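Local coordinates for Lmaj004144AAA protein (Leishmania major, PDB 1Y63) that probably transfers phosphate reversibly between nucleoside triphosphates and monophosphates as an AK6-type adenylate kinase, with an ATPase activity thought to serve 18S rRNA maturation, at residues 13-18 with 105-110; 24-29 with 165-170. All blocks are in the same frame, centred on the assembly; numbering follows the deposited sequence. Where two conformers were deposited one is given.

Contact 1 of 2, residues 13-18 with 105-110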
ATOM      1  N   ILE A  13       3.888  -3.499   7.736  1.00 16.37           N
ATOM      2  CA  ILE A  13       2.553  -3.521   7.127  1.00 16.29           C
ATOM      3  C   ILE A  13       2.622  -2.961   5.721  1.00 17.59           C
ATOM      4  O   ILE A  13       3.335  -1.977   5.474  1.00 19.28           O
ATOM      5  CB  ILE A  13       1.583  -2.644   7.951  1.00 18.56           C
ATOM      6  CG1 ILE A  13       1.533  -3.122   9.409  1.00 20.59           C
ATOM      7  CG2 ILE A  13       0.184  -2.599   7.297  1.00 21.04           C
ATOM      8  CD1 ILE A  13       0.760  -2.160  10.275  1.00 24.31           C
ATOM      9  N   LEU A  14       1.888  -3.581   4.792  1.00 17.34           N
ATOM     10  CA  LEU A  14       1.701  -3.045   3.459  1.00 17.72           C
ATOM     11  C   LEU A  14       0.271  -2.583   3.325  1.00 18.41           C
ATOM     12  O   LEU A  14      -0.642  -3.308   3.669  1.00 20.08           O
ATOM     13  CB  LEU A  14       1.986  -4.107   2.403  1.00 18.00           C
ATOM     14  CG  LEU A  14       1.728  -3.725   0.931  1.00 18.75           C
ATOM     15  CD1 LEU A  14       2.596  -2.547   0.522  1.00 21.18           C
ATOM     16  CD2 LEU A  14       1.981  -4.945   0.055  1.00 22.27           C
ATOM     17  N   ILE A  15       0.101  -1.335   2.866  1.00 17.40           N
ATOM     18  CA  ILE A  15      -1.211  -0.787   2.489  1.00 17.56           C
ATOM     19  C   ILE A  15      -1.223  -0.669   0.964  1.00 18.90           C
ATOM     20  O   ILE A  15      -0.387   0.024   0.367  1.00 19.06           O
ATOM     21  CB  ILE A  15      -1.499   0.601   3.114  1.00 19.46           C
ATOM     22  CG1 ILE A  15      -1.147   0.670   4.610  1.00 20.95           C
ATOM     23  CG2 ILE A  15      -2.945   0.986   2.848  1.00 20.55           C
ATOM     24  CD1 ILE A  15      -1.867  -0.278   5.488  1.00 26.82           C
ATOM     25  N   THR A  16      -2.134  -1.389   0.331  1.00 17.70           N
ATOM     26  CA  THR A  16      -2.220  -1.400  -1.120  1.00 18.92           C
ATOM     27  C   THR A  16      -3.694  -1.188  -1.548  1.00 19.48           C
ATOM     28  O   THR A  16      -4.584  -1.048  -0.696  1.00 18.07           O
ATOM     29  CB  THR A  16      -1.587  -2.689  -1.685  1.00 18.98           C
ATOM     30  OG1 THR A  16      -1.458  -2.578  -3.109  1.00 21.87           O
ATOM     31  CG2 THR A  16      -2.440  -3.951  -1.350  1.00 19.81           C
ATOM     32  N   GLY A  17      -3.939  -1.087  -2.847  1.00 17.96           N
ATOM     33  CA  GLY A  17      -5.219  -0.648  -3.350  1.00 18.49           C
ATOM     34  C   GLY A  17      -5.042   0.265  -4.540  1.00 17.84           C
ATOM     35  O   GLY A  17      -3.989   0.879  -4.731  1.00 17.13           O
ATOM     36  N   THR A  18      -6.083   0.358  -5.342  1.00 18.10           N
ATOM     37  CA  THR A  18      -6.114   1.264  -6.479  1.00 18.57           C
ATOM     38  C   THR A  18      -5.747   2.700  -6.092  1.00 18.47           C
ATOM     39  O   THR A  18      -6.072   3.167  -4.969  1.00 18.32           O
ATOM     40  CB  THR A  18      -7.544   1.286  -7.045  1.00 18.38           C
ATOM     41  OG1 THR A  18      -7.985  -0.046  -7.250  1.00 19.28           O
ATOM     42  CG2 THR A  18      -7.617   2.036  -8.331  1.00 20.06           C
ATOM     43  N   VAL A 105      -2.923  -4.826   3.928  1.00 17.43           N
ATOM     44  CA  VAL A 105      -4.248  -4.230   3.979  1.00 18.31           C
ATOM     45  C   VAL A 105      -4.588  -3.757   2.600  1.00 17.67           C
ATOM     46  O   VAL A 105      -3.825  -2.986   1.995  1.00 19.00           O
ATOM     47  CB  VAL A 105      -4.268  -3.022   4.932  1.00 18.27           C
ATOM     48  CG1 VAL A 105      -5.642  -2.425   4.997  1.00 20.20           C
ATOM     49  CG2 VAL A 105      -3.766  -3.404   6.304  1.00 18.53           C
ATOM     50  N   VAL A 106      -5.706  -4.242   2.055  1.00 16.69           N
ATOM     51  CA  VAL A 106      -6.153  -3.812   0.728  1.00 16.64           C
ATOM     52  C   VAL A 106      -7.367  -2.913   0.929  1.00 18.28           C
ATOM     53  O   VAL A 106      -8.361  -3.344   1.523  1.00 18.19           O
ATOM     54  CB  VAL A 106      -6.575  -5.015  -0.156  1.00 16.93           C
ATOM     55  CG1 VAL A 106      -7.059  -4.536  -1.541  1.00 21.10           C
ATOM     56  CG2 VAL A 106      -5.493  -6.044  -0.316  1.00 20.05           C
ATOM     57  N   LEU A 107      -7.285  -1.694   0.378  1.00 18.52           N
ATOM     58  CA  LEU A 107      -8.347  -0.716   0.470  1.00 17.96           C
ATOM     59  C   LEU A 107      -9.219  -0.737  -0.778  1.00 19.30           C
ATOM     60  O   LEU A 107      -8.720  -0.842  -1.887  1.00 20.03           O
ATOM     61  CB  LEU A 107      -7.783   0.690   0.675  1.00 18.99           C
ATOM     62  CG  LEU A 107      -6.819   0.869   1.861  1.00 19.05           C
ATOM     63  CD1 LEU A 107      -6.348   2.314   1.986  1.00 19.91           C
ATOM     64  CD2 LEU A 107      -7.488   0.399   3.092  1.00 18.34           C
ATOM     65  N   HIS A 108     -10.528  -0.654  -0.543  1.00 18.32           N
ATOM     66  CA  HIS A 108     -11.529  -0.473  -1.585  1.00 19.28           C
ATOM     67  C   HIS A 108     -12.290   0.810  -1.379  1.00 20.67           C
ATOM     68  O   HIS A 108     -12.403   1.299  -0.253  1.00 21.74           O
ATOM     69  CB  HIS A 108     -12.502  -1.647  -1.572  1.00 19.14           C
ATOM     70  CG  HIS A 108     -11.950  -2.882  -2.208  1.00 20.89           C
ATOM     71  ND1 HIS A 108     -11.616  -2.932  -3.546  1.00 26.72           N
ATOM     72  CD2 HIS A 108     -11.707  -4.113  -1.711  1.00 26.41           C
ATOM     73  CE1 HIS A 108     -11.186  -4.148  -3.839  1.00 28.17           C
ATOM     74  NE2 HIS A 108     -11.246  -4.888  -2.749  1.00 24.76           N
ATOM     75  N   THR A 109     -12.839   1.356  -2.460  1.00 18.93           N
ATOM     76  CA  THR A 109     -13.621   2.581  -2.376  1.00 19.86           C
ATOM     77  C   THR A 109     -14.763   2.458  -3.389  1.00 22.93           C
ATOM     78  O   THR A 109     -14.546   1.962  -4.510  1.00 22.84           O
ATOM     79  CB  THR A 109     -12.723   3.809  -2.682  1.00 20.11           C
ATOM     80  OG1 THR A 109     -11.615   3.850  -1.759  1.00 21.59           O
ATOM     81  CG2 THR A 109     -13.443   5.108  -2.559  1.00 26.28           C
ATOM     82  N   SER A 110     -15.966   2.865  -2.996  1.00 21.14           N
ATOM     83  CA  SER A 110     -17.110   2.842  -3.901  1.00 20.21           C
ATOM     84  C   SER A 110     -16.815   3.673  -5.130  1.00 21.77           C
ATOM     85  O   SER A 110     -16.081   4.636  -5.064  1.00 20.99           O
ATOM     86  CB  SER A 110     -18.357   3.373  -3.187  0.50 23.04           C
ATOM     87  OG  SER A 110     -18.657   2.577  -2.043  0.50 26.99           O
TER
HETATM   88  O   HOH W   1      -8.363  -1.497  -4.464  1.00 14.92           O
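Strands 13-16 and 105-108 run parallel as neighbours in the sheet, their axes 4.8 Å apart at closest approach and inclined by 20°, and three nearly straight backbone bonds join them: Val-105 N to Leu-14 O (2.8 Å), Thr-16 N to Val-105 O (2.9 Å) and Leu-107 N to Thr-16 O. Ile-15 and Val-105, paired across the strands, point to one face and lie side by side. With CG1 turned away from its carbonyl carbon, Ile-15 lays CD1 against Val-105 CB at 3.7 Å, while its other branch, CG2, meets Leu-107 CD1 at 3.8 Å. Such branched side chains suit a sheet buried beneath helices; Ile-30 and Ile-171 touch this face. On the other face Thr-16 offers its methyl, CG2, to Val-106 CG2 at 3.8 Å and sends OG1 to the carbonyl of Tyr-90, so its hydroxyl is satisfied within the core. Where the strand passes into the P-loop, phi 140° with psi 158° is a backbone shape suited to glycine, and Gly-17 CA sits 3.8 Å from Leu-107 O. Beyond it a water bridges Thr-18 N and Leu-107 O (2.7 Å from the water). Direct backbone pairing thus gives way to a single water bridge toward the ADP site.

Contact 2 of 2, residues 24-29 with 165-170. With MN (manganese (II) ion), chain C; MN (manganese (II) ion), chain B; ADP (adenosine-5'-diphosphate), chain Q.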
ATOM      1  N   THR A  24      -2.087   6.432   1.134  1.00 17.08           N
ATOM      2  CA  THR A  24      -1.177   7.379   1.756  1.00 16.85           C
ATOM      3  C   THR A  24      -1.803   8.001   2.989  1.00 16.14           C
ATOM      4  O   THR A  24      -1.130   8.139   4.044  1.00 17.71           O
ATOM      5  CB  THR A  24      -0.728   8.438   0.729  1.00 18.55           C
ATOM      6  OG1 THR A  24      -0.058   7.783  -0.358  1.00 19.22           O
ATOM      7  CG2 THR A  24       0.222   9.462   1.402  1.00 21.69           C
ATOM      8  N   SER A  25      -3.084   8.337   2.893  1.00 16.58           N
ATOM      9  CA  SER A  25      -3.814   8.886   4.034  1.00 16.70           C
ATOM     10  C   SER A  25      -3.820   7.917   5.217  1.00 18.09           C
ATOM     11  O   SER A  25      -3.603   8.310   6.362  1.00 17.97           O
ATOM     12  CB  SER A  25      -5.225   9.274   3.646  1.00 18.97           C
ATOM     13  OG  SER A  25      -5.196  10.275   2.642  1.00 19.36           O
ATOM     14  N   MET A  26      -4.113   6.654   4.931  1.00 18.84           N
ATOM     15  CA  MET A  26      -4.129   5.640   5.997  1.00 17.57           C
ATOM     16  C   MET A  26      -2.744   5.393   6.554  1.00 15.57           C
ATOM     17  O   MET A  26      -2.569   5.299   7.761  1.00 16.40           O
ATOM     18  CB  MET A  26      -4.745   4.335   5.543  1.00 19.40           C
ATOM     19  CG  MET A  26      -4.878   3.345   6.690  1.00 21.51           C
ATOM     20  SD  MET A  26      -5.714   1.828   6.207  1.00 21.06           S
ATOM     21  CE  MET A  26      -7.389   2.443   6.061  1.00 19.91           C
ATOM     22  N   ALA A  27      -1.736   5.330   5.690  1.00 16.63           N
ATOM     23  CA  ALA A  27      -0.373   5.102   6.161  1.00 14.63           C
ATOM     24  C   ALA A  27       0.091   6.271   7.052  1.00 15.95           C
ATOM     25  O   ALA A  27       0.809   6.058   8.045  1.00 17.94           O
ATOM     26  CB  ALA A  27       0.561   4.923   5.004  1.00 18.44           C
ATOM     27  N   GLU A  28      -0.293   7.497   6.686  1.00 16.95           N
ATOM     28  CA  GLU A  28       0.074   8.629   7.519  1.00 18.11           C
ATOM     29  C   GLU A  28      -0.671   8.622   8.842  1.00 16.86           C
ATOM     30  O   GLU A  28      -0.112   8.994   9.876  1.00 19.01           O
ATOM     31  CB  GLU A  28      -0.082   9.949   6.773  1.00 15.88           C
ATOM     32  CG  GLU A  28       0.869  10.050   5.573  1.00 17.21           C
ATOM     33  CD  GLU A  28       2.320  10.364   5.940  1.00 24.29           C
ATOM     34  OE1 GLU A  28       2.714  10.317   7.129  1.00 24.72           O
ATOM     35  OE2 GLU A  28       3.091  10.666   5.009  1.00 21.74           O
ATOM     36  N   MET A  29      -1.921   8.181   8.844  1.00 18.03           N
ATOM     37  CA  MET A  29      -2.622   7.972  10.114  1.00 18.12           C
ATOM     38  C   MET A  29      -1.940   6.959  11.015  1.00 18.96           C
ATOM     39  O   MET A  29      -1.784   7.185  12.213  1.00 18.44           O
ATOM     40  CB  MET A  29      -4.066   7.574   9.875  1.00 19.71           C
ATOM     41  CG  MET A  29      -4.841   7.448  11.156  1.00 19.12           C
ATOM     42  SD  MET A  29      -6.582   6.964  11.070  0.60 24.57           S
ATOM     43  CE  MET A  29      -7.377   8.547  10.864  0.60 25.43           C
ATOM     44  N   ALA A 165     -10.552   5.262  10.402  1.00 18.39           N
ATOM     45  CA  ALA A 165     -10.171   5.190  11.802  1.00 18.34           C
ATOM     46  C   ALA A 165     -10.427   3.808  12.382  1.00 16.93           C
ATOM     47  O   ALA A 165      -9.624   3.291  13.153  1.00 18.83           O
ATOM     48  CB  ALA A 165     -10.888   6.261  12.599  1.00 19.07           C
ATOM     49  N   ALA A 166     -11.550   3.197  12.006  1.00 16.88           N
ATOM     50  CA  ALA A 166     -11.881   1.852  12.486  1.00 18.18           C
ATOM     51  C   ALA A 166     -10.917   0.794  11.957  1.00 18.41           C
ATOM     52  O   ALA A 166     -10.526  -0.145  12.671  1.00 18.11           O
ATOM     53  CB  ALA A 166     -13.331   1.510  12.134  1.00 17.85           C
ATOM     54  N   THR A 167     -10.505   0.950  10.699  1.00 18.35           N
ATOM     55  CA  THR A 167      -9.503   0.083  10.127  1.00 17.59           C
ATOM     56  C   THR A 167      -8.181   0.229  10.887  1.00 17.50           C
ATOM     57  O   THR A 167      -7.528  -0.765  11.215  1.00 18.70           O
ATOM     58  CB  THR A 167      -9.334   0.358   8.624  1.00 18.75           C
ATOM     59  OG1 THR A 167     -10.564  -0.002   7.956  1.00 17.60           O
ATOM     60  CG2 THR A 167      -8.154  -0.421   8.066  1.00 19.14           C
ATOM     61  N   VAL A 168      -7.786   1.466  11.184  1.00 17.96           N
ATOM     62  CA  VAL A 168      -6.556   1.659  11.939  1.00 17.41           C
ATOM     63  C   VAL A 168      -6.636   1.021  13.324  1.00 17.63           C
ATOM     64  O   VAL A 168      -5.661   0.466  13.783  1.00 18.31           O
ATOM     65  CB  VAL A 168      -6.108   3.133  11.931  1.00 18.30           C
ATOM     66  CG1 VAL A 168      -4.962   3.351  12.892  1.00 19.83           C
ATOM     67  CG2 VAL A 168      -5.708   3.539  10.508  1.00 19.12           C
ATOM     68  N   GLU A 169      -7.809   1.028  13.957  1.00 17.13           N
ATOM     69  CA  GLU A 169      -8.015   0.387  15.239  1.00 19.48           C
ATOM     70  C   GLU A 169      -7.861  -1.139  15.102  1.00 20.04           C
ATOM     71  O   GLU A 169      -7.207  -1.788  15.923  1.00 21.90           O
ATOM     72  CB  GLU A 169      -9.396   0.745  15.798  1.00 20.57           C
ATOM     73  CG  GLU A 169      -9.615   2.201  16.151  0.50 21.52           C
ATOM     74  CD  GLU A 169     -10.495   2.386  17.384  0.10 22.11           C
ATOM     75  OE1 GLU A 169     -11.481   1.635  17.543  0.10 20.80           O
ATOM     76  OE2 GLU A 169     -10.204   3.292  18.193  0.10 23.54           O
ATOM     77  N   GLU A 170      -8.435  -1.706  14.050  1.00 20.15           N
ATOM     78  CA  GLU A 170      -8.265  -3.136  13.784  1.00 18.71           C
ATOM     79  C   GLU A 170      -6.786  -3.456  13.564  1.00 17.97           C
ATOM     80  O   GLU A 170      -6.280  -4.456  14.055  1.00 20.28           O
ATOM     81  CB  GLU A 170      -9.112  -3.587  12.581  1.00 19.02           C
ATOM     82  CG  GLU A 170      -8.992  -5.073  12.256  1.00 24.75           C
ATOM     83  CD  GLU A 170      -9.777  -5.964  13.201  1.00 31.97           C
ATOM     84  OE1 GLU A 170     -10.689  -5.452  13.874  1.00 34.86           O
ATOM     85  OE2 GLU A 170      -9.487  -7.177  13.250  1.00 37.94           O
TER
HETATM   86 MN    MN C 311       5.158  10.007   4.851  1.00 19.37          MN
HETATM   87 MN    MN B 302      -0.696   7.802  -2.390  1.00 12.94          MN
HETATM   88  PB  ADP Q 301      -3.913   6.956  -2.519  1.00 13.55           P
HETATM   89  O1B ADP Q 301      -3.847   7.339  -3.985  1.00 13.55           O
HETATM   90  O2B ADP Q 301      -4.488   5.564  -2.363  1.00 12.35           O
HETATM   91  O3B ADP Q 301      -2.612   7.180  -1.754  1.00 12.14           O
HETATM   92  PA  ADP Q 301      -4.850   9.160  -0.873  1.00 13.99           P
HETATM   93  O1A ADP Q 301      -4.467   8.752   0.533  1.00 13.62           O
HETATM   94  O2A ADP Q 301      -3.909  10.141  -1.571  1.00 14.81           O
HETATM   95  O3A ADP Q 301      -5.058   7.891  -1.808  1.00 11.85           O
HETATM   96  O5' ADP Q 301      -6.335   9.765  -0.875  0.50 13.90           O
HETATM   97  C5' ADP Q 301      -6.654  10.810  -1.783  0.50 13.24           C
HETATM   98  C4' ADP Q 301      -7.647  11.691  -1.064  0.50 10.71           C
HETATM   99  O4' ADP Q 301      -8.790  10.922  -0.700  0.50 15.75           O
HETATM  100  C3' ADP Q 301      -7.133  12.261   0.247  0.50 12.86           C
HETATM  101  O3' ADP Q 301      -6.322  13.420   0.082  0.50 14.69           O
HETATM  102  C2' ADP Q 301      -8.420  12.549   0.968  0.50 16.61           C
HETATM  103  O2' ADP Q 301      -9.040  13.714   0.433  0.50 18.42           O
HETATM  104  C1' ADP Q 301      -9.293  11.398   0.545  0.50 15.72           C
HETATM  105  N9  ADP Q 301      -9.363  10.233   1.445  1.00 16.44           N
HETATM  106  C8  ADP Q 301      -8.488   9.185   1.596  1.00 17.22           C
HETATM  107  N7  ADP Q 301      -8.964   8.279   2.478  1.00 16.98           N
HETATM  108  C5  ADP Q 301     -10.192   8.750   2.889  1.00 14.15           C
HETATM  109  C6  ADP Q 301     -11.208   8.258   3.805  1.00 20.07           C
HETATM  110  N6  ADP Q 301     -11.042   7.084   4.445  1.00 18.05           N
HETATM  111  N1  ADP Q 301     -12.310   9.025   3.949  1.00 16.09           N
HETATM  112  C2  ADP Q 301     -12.455  10.196   3.274  1.00 18.29           C
HETATM  113  N3  ADP Q 301     -11.577  10.734   2.407  1.00 16.17           N
HETATM  114  C4  ADP Q 301     -10.430  10.027   2.201  1.00 15.76           C
HETATM  115  O   HOH W   2       1.268   8.541  -3.089  1.00 17.53           O
HETATM  116  O   HOH W   3       0.055   5.798  -2.499  1.00 15.48           O
HETATM  117  O   HOH W   4      -1.361   7.746  -4.531  1.00 17.30           O
HETATM  118  O   HOH W   5      -1.307   9.912  -2.194  1.00 16.23           O
HETATM  119  O   HOH W   6       5.348  10.434   2.708  1.00 22.88           O
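Met-26 lays its terminal methyl, CE, over Thr-167 CG2 at 3.6 Å, a bend at chi3 (-73°) after an extended start bringing it there, and on the way its CG passes Val-168 CG2 at 3.9 Å. Met-29, one turn later, meets Val-168 at a slant, SD to CG2 3.6 Å, with the same sulfur 4.1 Å from Ala-165 CA; this holds for one of its two conformers and is less certain. In that conformer Val-168 CG2 is shared by both methionines, whose long, flexible chains span axes 10.4 Å apart and crossing at -52°. Thr-167 turns its methyl side to this seam; its OG1 bonds to Arg-156 and to the carbonyl of Gln-163. Elsewhere on helix 24-29, Thr-24 and Ser-25 serve the nucleotide: Thr-24 OG1 binds a manganese ion that also takes ADP O3B and four waters, and Ser-25 holds ADP O1A through both N and OG (OG to O1A 2.7 Å). Separately, Glu-28 OE2 binds another manganese at 2.2 Å, together with His-39. Helix 23-33, which follows the P-loop, thus has strand 37-41 beside Thr-24 and Ala-27, while helix 161-178 packs along its methionine side and reaches Ser-25 through Met-164.

From the N terminus, strand 12-16 enters contact 1 and passes through the P-loop directly into helix 23-33, the first half of contact 2. The chain then builds strands 37-41 and 85-89 before strand 103-108 closes contact 1 beside the first strand. After the helical region that includes the predicted LID and strand 153-157, helix 161-178 returns to close contact 2. The two loops cross rather than nest, since their segments alternate. Contact 1 holds together the middle of the parallel sheet; contact 2 joins the P-loop helix to the C-terminal helix. They meet where Leu-107 CD2 packs on Met-26 CE at 3.6 Å, linking sheet and helices near the nucleotide.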